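Local structure of FMN reductase [NAD(P)H] (Bacillus subtilis, 1ZCH) at residues 59-64 / 68-73. The protein transfers electrons from NADH or NADPH to FMN and also reduces nitroaromatic compounds, quinones, chromates and azo dyes. Sequence-based numbering, arbitrary orientation.
Sequences KISELA and PWIDQA. With FMN (flavin mononucleotide), chain D.
An antiparallel pair of helices joined by a three-residue connection, an alpha-alpha hairpin beside the flavin site, brings Ser61 and Ile70 together, the axes of segments 59-63 and 68-72 passing 8.4 Å apart at 171°. The two residues meet where the backbones are nearest, with Ser61 CA only 5.6 Å from Ile70 CA. The small serine is compatible with this close spacing: its CB lies 3.7 Å from Ile70 CG2, flanking the beta-branch of the isoleucine. Ser61 OG, anti to the backbone N (chi1 178°), passes by Ile70 CB and is hydrogen-bonded to the carbonyl oxygen of Gln67, so the buried hydroxyl ties helix 54-63 to the short turn leading into the second helix. The other branch of Ile70 runs toward the end of the first helix, where CD1 meets the methyl of Ala64 at 3.9 Å; an extended chi2 of 177° carries it there. In this nitroreductase-family fold the pair of helices packs against the antiparallel sheet, Ile70 also touching Ile135 and Val162 on two adjacent strands. An alanine in place of Ile70 would probably take away the CD1 contact with the Ala64 methyl and open a gap between the helices and these strands. One residue earlier, Trp69 lines the cofactor pocket, and its CZ2 comes within 3.4 Å of FMN O2, the ring lying oblique to that oxygen. Pro68 CD rests 4.0 Å above one face of the indole, toward its rim. Gln67, which binds FMN through OE1, also donates from NE2 to the Ala64 carbonyl oxygen, a bond that probably helps hold its amide at the flavin.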
ATOM      1  N   LYS A  59      -1.790  23.583 -10.395  1.00 20.50           N
ATOM      2  CA  LYS A  59      -0.374  23.366 -10.668  1.00 19.92           C
ATOM      3  C   LYS A  59      -0.044  21.881 -10.538  1.00 19.39           C
ATOM      4  O   LYS A  59       0.718  21.334 -11.331  1.00 18.64           O
ATOM      5  CB  LYS A  59       0.485  24.166  -9.686  0.50 20.21           C
ATOM      6  CG  LYS A  59       0.296  25.673  -9.759  0.50 20.78           C
ATOM      7  CD  LYS A  59       1.147  26.376  -8.713  0.50 21.65           C
ATOM      8  CE  LYS A  59       0.961  27.880  -8.768  0.50 22.83           C
ATOM      9  NZ  LYS A  59       1.350  28.431 -10.094  0.50 24.10           N
ATOM     10  N   ILE A  60      -0.615  21.237  -9.525  1.00 18.41           N
ATOM     11  CA  ILE A  60      -0.383  19.813  -9.313  1.00 17.07           C
ATOM     12  C   ILE A  60      -0.864  19.035 -10.532  1.00 18.37           C
ATOM     13  O   ILE A  60      -0.185  18.124 -11.013  1.00 17.16           O
ATOM     14  CB  ILE A  60      -1.135  19.304  -8.058  1.00 16.72           C
ATOM     15  CG1 ILE A  60      -0.514  19.915  -6.799  1.00 17.25           C
ATOM     16  CG2 ILE A  60      -1.087  17.782  -8.001  1.00 17.06           C
ATOM     17  CD1 ILE A  60      -1.199  19.506  -5.500  1.00 14.55           C
ATOM     18  N   SER A  61      -2.041  19.402 -11.028  1.00 18.54           N
ATOM     19  CA  SER A  61      -2.618  18.745 -12.194  1.00 20.49           C
ATOM     20  C   SER A  61      -1.675  18.819 -13.394  1.00 20.52           C
ATOM     21  O   SER A  61      -1.508  17.841 -14.129  1.00 19.60           O
ATOM     22  CB  SER A  61      -3.952  19.398 -12.551  1.00 21.21           C
ATOM     23  OG  SER A  61      -4.504  18.808 -13.712  1.00 25.24           O
ATOM     24  N   GLU A  62      -1.063  19.983 -13.588  1.00 21.25           N
ATOM     25  CA  GLU A  62      -0.145  20.186 -14.702  1.00 22.67           C
ATOM     26  C   GLU A  62       1.105  19.328 -14.544  1.00 22.00           C
ATOM     27  O   GLU A  62       1.607  18.759 -15.513  1.00 23.39           O
ATOM     28  CB  GLU A  62       0.241  21.666 -14.799  1.00 26.47           C
ATOM     29  CG  GLU A  62      -0.962  22.602 -14.827  1.00 31.68           C
ATOM     30  CD  GLU A  62      -0.587  24.047 -15.091  1.00 35.61           C
ATOM     31  OE1 GLU A  62       0.321  24.570 -14.405  1.00 37.77           O
ATOM     32  OE2 GLU A  62      -1.213  24.665 -15.982  1.00 38.55           O
ATOM     33  N   LEU A  63       1.604  19.234 -13.318  1.00 21.01           N
ATOM     34  CA  LEU A  63       2.791  18.438 -13.037  1.00 20.41           C
ATOM     35  C   LEU A  63       2.489  16.945 -13.188  1.00 21.58           C
ATOM     36  O   LEU A  63       3.395  16.140 -13.422  1.00 22.75           O
ATOM     37  CB  LEU A  63       3.291  18.727 -11.620  1.00 19.38           C
ATOM     38  CG  LEU A  63       3.831  20.140 -11.358  1.00 19.45           C
ATOM     39  CD1 LEU A  63       4.171  20.307  -9.884  1.00 17.92           C
ATOM     40  CD2 LEU A  63       5.064  20.378 -12.215  1.00 20.11           C
ATOM     41  N   ALA A  64       1.215  16.583 -13.059  1.00 21.41           N
ATOM     42  CA  ALA A  64       0.791  15.190 -13.175  1.00 22.63           C
ATOM     43  C   ALA A  64       0.400  14.807 -14.602  1.00 23.99           C
ATOM     44  O   ALA A  64      -0.277  13.802 -14.820  1.00 25.77           O
ATOM     45  CB  ALA A  64      -0.375  14.922 -12.228  1.00 22.98           C
ATOM     46  N   PRO A  68      -7.436  16.536 -16.147  1.00 20.32           N
ATOM     47  CA  PRO A  68      -8.601  17.372 -15.837  1.00 19.69           C
ATOM     48  C   PRO A  68      -9.402  17.075 -14.572  1.00 19.48           C
ATOM     49  O   PRO A  68      -9.935  17.999 -13.951  1.00 18.10           O
ATOM     50  CB  PRO A  68      -9.446  17.269 -17.108  1.00 20.85           C
ATOM     51  CG  PRO A  68      -9.094  15.923 -17.641  1.00 22.25           C
ATOM     52  CD  PRO A  68      -7.602  15.891 -17.461  1.00 20.76           C
ATOM     53  N   TRP A  69      -9.495  15.807 -14.182  1.00 16.52           N
ATOM     54  CA  TRP A  69     -10.252  15.463 -12.985  1.00 15.85           C
ATOM     55  C   TRP A  69      -9.612  15.998 -11.705  1.00 14.77           C
ATOM     56  O   TRP A  69     -10.297  16.195 -10.704  1.00 15.91           O
ATOM     57  CB  TRP A  69     -10.469  13.945 -12.903  1.00 14.54           C
ATOM     58  CG  TRP A  69      -9.332  13.117 -13.416  1.00 16.23           C
ATOM     59  CD1 TRP A  69      -8.277  12.624 -12.697  1.00 15.24           C
ATOM     60  CD2 TRP A  69      -9.143  12.669 -14.763  1.00 16.12           C
ATOM     61  NE1 TRP A  69      -7.446  11.893 -13.516  1.00 17.01           N
ATOM     62  CE2 TRP A  69      -7.954  11.906 -14.789  1.00 15.91           C
ATOM     63  CE3 TRP A  69      -9.866  12.839 -15.955  1.00 15.69           C
ATOM     64  CZ2 TRP A  69      -7.471  11.309 -15.959  1.00 15.95           C
ATOM     65  CZ3 TRP A  69      -9.384  12.246 -17.118  1.00 16.43           C
ATOM     66  CH2 TRP A  69      -8.197  11.491 -17.110  1.00 17.19           C
ATOM     67  N   ILE A  70      -8.305  16.242 -11.740  1.00 14.19           N
ATOM     68  CA  ILE A  70      -7.603  16.785 -10.579  1.00 14.73           C
ATOM     69  C   ILE A  70      -8.055  18.235 -10.390  1.00 15.53           C
ATOM     70  O   ILE A  70      -8.358  18.666  -9.274  1.00 14.87           O
ATOM     71  CB  ILE A  70      -6.067  16.756 -10.782  1.00 15.77           C
ATOM     72  CG1 ILE A  70      -5.578  15.305 -10.835  1.00 16.16           C
ATOM     73  CG2 ILE A  70      -5.368  17.514  -9.652  1.00 14.43           C
ATOM     74  CD1 ILE A  70      -4.088  15.161 -11.102  1.00 16.55           C
ATOM     75  N   ASP A  71      -8.107  18.977 -11.493  1.00 17.22           N
ATOM     76  CA  ASP A  71      -8.529  20.376 -11.475  1.00 18.80           C
ATOM     77  C   ASP A  71     -10.014  20.473 -11.118  1.00 18.62           C
ATOM     78  O   ASP A  71     -10.439  21.350 -10.360  1.00 18.34           O
ATOM     79  CB  ASP A  71      -8.280  21.018 -12.839  0.50 20.37           C
ATOM     80  CG  ASP A  71      -8.638  22.487 -12.860  0.50 21.47           C
ATOM     81  OD1 ASP A  71      -7.975  23.274 -12.149  0.50 21.60           O
ATOM     82  OD2 ASP A  71      -9.586  22.855 -13.584  0.50 24.13           O
ATOM     83  N   GLN A  72     -10.795  19.565 -11.689  1.00 17.37           N
ATOM     84  CA  GLN A  72     -12.238  19.526 -11.494  1.00 18.37           C
ATOM     85  C   GLN A  72     -12.703  19.182 -10.078  1.00 17.40           C
ATOM     86  O   GLN A  72     -13.606  19.832  -9.545  1.00 18.11           O
ATOM     87  CB  GLN A  72     -12.842  18.539 -12.499  1.00 20.81           C
ATOM     88  CG  GLN A  72     -14.357  18.514 -12.554  1.00 24.46           C
ATOM     89  CD  GLN A  72     -14.871  17.535 -13.595  1.00 27.44           C
ATOM     90  OE1 GLN A  72     -14.638  16.327 -13.497  1.00 27.39           O
ATOM     91  NE2 GLN A  72     -15.567  18.051 -14.605  1.00 27.86           N
ATOM     92  N   ALA A  73     -12.101  18.166  -9.465  1.00 14.80           N
ATOM     93  CA  ALA A  73     -12.492  17.760  -8.114  1.00 14.30           C
ATOM     94  C   ALA A  73     -12.045  18.793  -7.086  1.00 13.60           C
ATOM     95  O   ALA A  73     -11.007  19.428  -7.252  1.00 13.73           O
ATOM     96  CB  ALA A  73     -11.896  16.399  -7.776  1.00 12.35           C
TER
HETATM   97  N1  FMN D 301      -5.783   6.865 -12.984  1.00 16.46           N
HETATM   98  C2  FMN D 301      -5.598   8.012 -13.665  1.00 16.60           C
HETATM   99  O2  FMN D 301      -6.448   8.484 -14.371  1.00 18.22           O
HETATM  100  N3  FMN D 301      -4.365   8.749 -13.583  1.00 16.76           N
HETATM  101  C4  FMN D 301      -3.299   8.315 -12.785  1.00 15.32           C
HETATM  102  O4  FMN D 301      -2.273   8.970 -12.750  1.00 12.83           O
HETATM  103  C4A FMN D 301      -3.494   7.075 -12.025  1.00 15.07           C
HETATM  104  N5  FMN D 301      -2.486   6.590 -11.232  1.00 15.88           N
HETATM  105  C5A FMN D 301      -2.769   5.524 -10.397  1.00 13.89           C
HETATM  106  C6  FMN D 301      -1.771   5.154  -9.433  1.00 15.53           C
HETATM  107  C7  FMN D 301      -1.990   4.130  -8.516  1.00 14.36           C
HETATM  108  C7M FMN D 301      -0.932   3.820  -7.477  1.00 14.51           C
HETATM  109  C8  FMN D 301      -3.254   3.370  -8.548  1.00 13.08           C
HETATM  110  C8M FMN D 301      -3.562   2.281  -7.551  1.00 10.68           C
HETATM  111  C9  FMN D 301      -4.243   3.693  -9.518  1.00 13.03           C
HETATM  112  C9A FMN D 301      -4.023   4.772 -10.438  1.00 15.34           C
HETATM  113  N10 FMN D 301      -5.027   5.243 -11.408  1.00 13.78           N
HETATM  114  C10 FMN D 301      -4.803   6.372 -12.155  1.00 15.02           C
HETATM  115  C1' FMN D 301      -6.323   4.497 -11.533  1.00 13.78           C
HETATM  116  C2' FMN D 301      -6.173   3.164 -12.343  1.00 15.00           C
HETATM  117  O2' FMN D 301      -6.126   3.489 -13.738  1.00 16.34           O
HETATM  118  C3' FMN D 301      -7.384   2.281 -12.004  1.00 15.60           C
HETATM  119  O3' FMN D 301      -7.334   1.967 -10.598  1.00 14.60           O
HETATM  120  C4' FMN D 301      -7.366   0.958 -12.807  1.00 16.65           C
HETATM  121  O4' FMN D 301      -7.494   1.201 -14.211  1.00 18.00           O
HETATM  122  C5' FMN D 301      -8.495   0.078 -12.292  1.00 17.34           C
HETATM  123  O5' FMN D 301      -9.876   0.712 -12.673  1.00 16.97           O
HETATM  124  P   FMN D 301     -10.828   1.039 -11.513  1.00 17.87           P
HETATM  125  O1P FMN D 301     -11.416  -0.187 -11.000  1.00 17.26           O
HETATM  126  O2P FMN D 301     -11.880   1.898 -12.021  1.00 16.69           O
HETATM  127  O3P FMN D 301     -10.117   1.718 -10.436  1.00 15.04           O